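Local structure of maleylacetate reductase (Agrobacterium tumefaciens, 3HL0) at residues V163-S166 with M167-G170; A256-H259 with A260-P264. The protein catalyses the NADH-dependent reduction of maleylacetate to 3-oxoadipate, probably a step in the breakdown of gamma-resorcylate, as a member of the iron-containing alcohol dehydrogenase family. One frame throughout, in Å; residues are numbered along the deposited sequence.

Contact 1: residues V163-S166 with M167-G170; sequences VAIS and MTSG
Ile165 lays its terminal methyl against the hydroxyl of Thr168 one turn further along the helix, CD1 standing 3.4 Å from OG1, the two side chains crossing at about a right angle. CG1 of Ile165 runs anti to the backbone N (chi1 -174°), and the bend at chi2 (66°) brings CD1 back alongside Thr168. Thr168 OG1 sits between its own N and carbonyl carbon, also 3.4 Å from Ala164 O. This is the first part of helix 163-180, which opens the helical C-terminal part of the iron-containing alcohol dehydrogenase fold. Val163 O and Ala164 O receive the N-H groups of Met167 and Thr168, the second bond lying in the carbonyl plane at 3.1 Å from Thr168 N to Ala164 O; Met167 N adds a weak second bond to Ala164 O. The bond from Ser169 N to Ile165 O is short, 2.7 Å, while Gly170 N approaches Ser166 O from above the carbonyl plane. Met167, a selenomethionine, leaves its backbone beside N, bringing CG to 3.3 Å from Val163 O; two further bends bring CE of Met167 to 3.7 Å from Ser166 CB. The hydroxyls of both serines look beyond these turns: Ser166 OG bonds to Pro162 O, just ahead of the helix, and to Arg218 NH1, whereas Ser169 OG takes the backbone N-H of Tyr121. That bond ties the helix to the segment holding Thr120, an NAD-binding residue, and the Ser169 side chain is about 5 Å from the bound NAD. Val163 makes backbone hydrogen bonds with the second subunit. Met167 packs on Leu205 and Val208 of helix 188-210, while Ile165 and Thr168 rest on Ala256 of helix 255-271.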
ATOM      1  N   VAL A 163       9.476   7.914  -4.060  1.00 11.15           N
ATOM      2  CA  VAL A 163      10.077   8.814  -3.096  1.00 10.88           C
ATOM      3  C   VAL A 163       9.423   8.714  -1.715  1.00 12.04           C
ATOM      4  O   VAL A 163      10.137   8.646  -0.711  1.00 10.79           O
ATOM      5  CB  VAL A 163      10.082  10.251  -3.588  1.00 11.96           C
ATOM      6  CG1 VAL A 163      10.478  11.184  -2.483  1.00 13.31           C
ATOM      7  CG2 VAL A 163      11.093  10.385  -4.756  1.00 14.62           C
ATOM      8  N   ALA A 164       8.097   8.716  -1.649  1.00 11.71           N
ATOM      9  CA  ALA A 164       7.450   8.734  -0.320  1.00 12.30           C
ATOM     10  C   ALA A 164       7.808   7.497   0.521  1.00 12.25           C
ATOM     11  O   ALA A 164       8.207   7.686   1.690  1.00 12.35           O
ATOM     12  CB  ALA A 164       5.922   8.895  -0.479  1.00 13.82           C
ATOM     13  N   ILE A 165       7.695   6.295  -0.030  1.00 11.05           N
ATOM     14  CA  ILE A 165       8.065   5.061   0.700  1.00 11.59           C
ATOM     15  C   ILE A 165       9.601   4.993   0.919  1.00 10.46           C
ATOM     16  O   ILE A 165      10.070   4.446   1.942  1.00 10.59           O
ATOM     17  CB  ILE A 165       7.483   3.737   0.118  1.00 11.64           C
ATOM     18  CG1 ILE A 165       7.809   2.567   1.012  1.00 13.78           C
ATOM     19  CG2 ILE A 165       7.990   3.466  -1.311  1.00 12.25           C
ATOM     20  CD1 ILE A 165       7.134   2.673   2.334  1.00 18.81           C
ATOM     21  N   SER A 166      10.371   5.577   0.002  1.00 10.69           N
ATOM     22  CA  SER A 166      11.843   5.646   0.232  1.00 10.08           C
ATOM     23  C   SER A 166      12.131   6.393   1.552  1.00  9.94           C
ATOM     24  O   SER A 166      12.988   5.943   2.373  1.00  9.19           O
ATOM     25  CB  SER A 166      12.604   6.334  -0.942  1.00  9.50           C
ATOM     26  OG  SER A 166      12.464   5.521  -2.117  1.00  9.90           O
HETATM   27  N   MSE A 167      11.419   7.499   1.788  1.00 10.07           N
HETATM   28  CA  MSE A 167      11.639   8.303   3.000  1.00 10.65           C
HETATM   29  C   MSE A 167      11.156   7.557   4.252  1.00 11.33           C
HETATM   30  O   MSE A 167      11.881   7.483   5.245  1.00 10.89           O
HETATM   31  CB  MSE A 167      10.948   9.657   2.901  1.00 11.42           C
HETATM   32  CG  MSE A 167      11.415  10.540   1.721  1.00 13.10           C
HETATM   33 SE   MSE A 167      13.317  10.873   1.610  0.75 10.15          SE
HETATM   34  CE  MSE A 167      13.809   9.588   0.297  1.00 14.28           C
ATOM     35  N   THR A 168       9.949   6.992   4.207  1.00  9.58           N
ATOM     36  CA  THR A 168       9.431   6.358   5.434  1.00  9.61           C
ATOM     37  C   THR A 168      10.141   5.018   5.696  1.00  8.85           C
ATOM     38  O   THR A 168      10.444   4.693   6.866  1.00  9.22           O
ATOM     39  CB  THR A 168       7.901   6.167   5.420  1.00 10.03           C
ATOM     40  OG1 THR A 168       7.563   5.485   4.200  1.00 11.14           O
ATOM     41  CG2 THR A 168       7.255   7.544   5.429  1.00 10.92           C
ATOM     42  N   SER A 169      10.453   4.254   4.645  1.00  8.83           N
ATOM     43  CA  SER A 169      11.211   3.038   4.856  1.00  9.40           C
ATOM     44  C   SER A 169      12.611   3.395   5.380  1.00  8.12           C
ATOM     45  O   SER A 169      13.155   2.665   6.227  1.00  8.27           O
ATOM     46  CB  SER A 169      11.320   2.260   3.522  1.00  9.65           C
ATOM     47  OG  SER A 169      12.001   0.978   3.727  1.00 10.70           O
ATOM     48  N   GLY A 170      13.189   4.514   4.906  1.00  7.80           N
ATOM     49  CA  GLY A 170      14.531   4.952   5.381  1.00  7.49           C
ATOM     50  C   GLY A 170      14.452   5.274   6.860  1.00  7.11           C
ATOM     51  O   GLY A 170      15.353   4.927   7.628  1.00  8.36           O
TER

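Contact 2: residues A256-H259 with A260-P264; sequences AETH and AVLLP
Helix 255-271 of the C-terminal, all-helical part of the iron-containing alcohol dehydrogenase fold supplies this contact, two successive turns in which Thr258 and Leu262 lie side by side and point the same way. Thr258 CG2 meets Leu262 CD1 at 3.9 Å. With OG1 of Thr258 beside the backbone N (chi1 -61°), the methyl swings to the far side and meets Leu262, while OG1 bonds Pro254 O, just ahead of the helix. Four i to i+4 bonds join the turns: Ala260 N to Ala256 O in the carbonyl plane, Val261 N to Glu257 O at 2.9 Å, Leu262 N to Thr258 O, and Leu263 N to His259 O, the last the most bent of the four at 143°. The run then breaks at Pro264, whose N carries no hydrogen to donate to the carbonyl of Ala260, and the helix kinks there. The imidazole of His259 lies among other histidines, edge-to-face with His241 and meeting the rings of His240 and His255. Leu262 packs on Cys244 and Leu247 of helix 239-251, and Leu263 on Leu293 of helix 289-300. Ala256, about 4 Å from the bound NAD by its side chain, places the start of the helix beside the cofactor cleft. Apolar carbons also rest against the carbonyls of the first turn: Leu263 CB comes to 3.3 Å from His259 O, and the CG2 branch of Val261, beside its own N, sits 3.3 Å from Glu257 O.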
ATOM      1  N   ALA A 256       5.693   1.378   7.438  1.00 10.72           N
ATOM      2  CA  ALA A 256       6.835   2.288   7.456  1.00  9.48           C
ATOM      3  C   ALA A 256       6.423   3.667   7.962  1.00  8.70           C
ATOM      4  O   ALA A 256       7.156   4.331   8.700  1.00  9.04           O
ATOM      5  CB  ALA A 256       7.456   2.406   6.038  1.00 10.51           C
ATOM      6  N   GLU A 257       5.202   4.090   7.623  1.00  9.21           N
ATOM      7  CA  GLU A 257       4.720   5.399   8.056  1.00  9.34           C
ATOM      8  C   GLU A 257       4.549   5.485   9.567  1.00  8.83           C
ATOM      9  O   GLU A 257       4.775   6.546  10.137  1.00  8.61           O
ATOM     10  CB  GLU A 257       3.344   5.647   7.443  1.00 10.70           C
ATOM     11  CG  GLU A 257       3.382   6.021   5.956  1.00 14.69           C
ATOM     12  CD  GLU A 257       3.428   4.823   5.002  1.00 20.60           C
ATOM     13  OE1 GLU A 257       3.671   3.645   5.395  1.00 17.27           O
ATOM     14  OE2 GLU A 257       3.165   5.070   3.797  1.00 27.24           O
ATOM     15  N   THR A 258       4.134   4.383  10.178  1.00  8.69           N
ATOM     16  CA  THR A 258       3.992   4.329  11.658  1.00  8.95           C
ATOM     17  C   THR A 258       5.356   4.555  12.339  1.00  8.70           C
ATOM     18  O   THR A 258       5.477   5.363  13.257  1.00  8.76           O
ATOM     19  CB  THR A 258       3.395   2.999  12.099  1.00  9.53           C
ATOM     20  OG1 THR A 258       2.090   2.875  11.506  1.00 11.91           O
ATOM     21  CG2 THR A 258       3.214   2.964  13.621  1.00 10.97           C
ATOM     22  N   HIS A 259       6.376   3.905  11.788  1.00  8.98           N
ATOM     23  CA  HIS A 259       7.758   4.133  12.280  1.00  8.28           C
ATOM     24  C   HIS A 259       8.200   5.563  12.096  1.00  7.59           C
ATOM     25  O   HIS A 259       8.733   6.157  12.994  1.00  7.99           O
ATOM     26  CB  HIS A 259       8.735   3.239  11.550  1.00  8.56           C
ATOM     27  CG  HIS A 259       8.751   1.864  12.076  1.00  9.42           C
ATOM     28  ND1 HIS A 259       9.652   1.441  13.026  1.00 11.26           N
ATOM     29  CD2 HIS A 259       7.941   0.805  11.813  1.00 11.16           C
ATOM     30  CE1 HIS A 259       9.384   0.183  13.343  1.00 13.00           C
ATOM     31  NE2 HIS A 259       8.352  -0.226  12.618  1.00 14.93           N
ATOM     32  N   ALA A 260       7.904   6.152  10.938  1.00  7.87           N
ATOM     33  CA  ALA A 260       8.329   7.512  10.700  1.00  7.52           C
ATOM     34  C   ALA A 260       7.669   8.501  11.642  1.00  8.52           C
ATOM     35  O   ALA A 260       8.312   9.397  12.164  1.00 10.04           O
ATOM     36  CB  ALA A 260       8.001   7.916   9.226  1.00  8.85           C
ATOM     37  N   VAL A 261       6.368   8.311  11.857  1.00  7.63           N
ATOM     38  CA  VAL A 261       5.647   9.210  12.762  1.00  8.52           C
ATOM     39  C   VAL A 261       6.101   9.111  14.226  1.00  8.29           C
ATOM     40  O   VAL A 261       6.287  10.142  14.904  1.00  8.68           O
ATOM     41  CB  VAL A 261       4.137   8.995  12.646  1.00  8.50           C
ATOM     42  CG1 VAL A 261       3.391   9.837  13.711  1.00  9.96           C
ATOM     43  CG2 VAL A 261       3.680   9.444  11.267  1.00 10.85           C
ATOM     44  N   LEU A 262       6.262   7.871  14.689  1.00  7.82           N
ATOM     45  CA  LEU A 262       6.545   7.653  16.126  1.00  7.70           C
ATOM     46  C   LEU A 262       8.000   7.940  16.481  1.00  7.77           C
ATOM     47  O   LEU A 262       8.251   8.300  17.627  1.00  8.25           O
ATOM     48  CB  LEU A 262       6.174   6.218  16.552  1.00  8.18           C
ATOM     49  CG  LEU A 262       4.644   5.999  16.686  1.00 11.24           C
ATOM     50  CD1 LEU A 262       4.411   4.525  16.998  1.00 15.14           C
ATOM     51  CD2 LEU A 262       4.073   6.864  17.748  1.00 12.61           C
ATOM     52  N   LEU A 263       8.927   7.697  15.548  1.00  7.21           N
ATOM     53  CA  LEU A 263      10.383   7.644  15.923  1.00  8.71           C
ATOM     54  C   LEU A 263      10.874   8.884  16.732  1.00  8.14           C
ATOM     55  O   LEU A 263      11.553   8.719  17.747  1.00  9.52           O
ATOM     56  CB  LEU A 263      11.265   7.365  14.706  1.00  8.59           C
ATOM     57  CG  LEU A 263      12.733   7.101  15.100  1.00 10.05           C
ATOM     58  CD1 LEU A 263      12.933   5.891  16.014  1.00 12.14           C
ATOM     59  CD2 LEU A 263      13.510   7.014  13.797  1.00 12.97           C
ATOM     60  N   PRO A 264      10.489  10.114  16.356  1.00  8.54           N
ATOM     61  CA  PRO A 264      11.019  11.251  17.144  1.00  8.39           C
ATOM     62  C   PRO A 264      10.526  11.224  18.608  1.00  8.76           C
ATOM     63  O   PRO A 264      11.245  11.660  19.488  1.00 10.18           O
ATOM     64  CB  PRO A 264      10.459  12.483  16.420  1.00  9.38           C
ATOM     65  CG  PRO A 264      10.267  12.006  14.980  1.00  7.82           C
ATOM     66  CD  PRO A 264       9.791  10.560  15.127  1.00  8.36           C
TER

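Overall arrangement
Both contacts are buried, their centres about 12 Å from the chain centre, each made of consecutive turns of one helix. They touch directly through the two alanines of contact 2, at which helices 163-180 and 255-271 meet; Ala260 CB packs against Thr168 CG2. Contact 1, at a helix start, is the less fully buried of the two and reaches the second subunit, with serine hydroxyls bonded to backbone at Pro162 and Tyr121 and to the side chain of Arg218. Contact 2 touches no other chain; it is mostly aliphatic, with a histidine among other histidine rings. Ser169 and Ala256 bring both near the NAD.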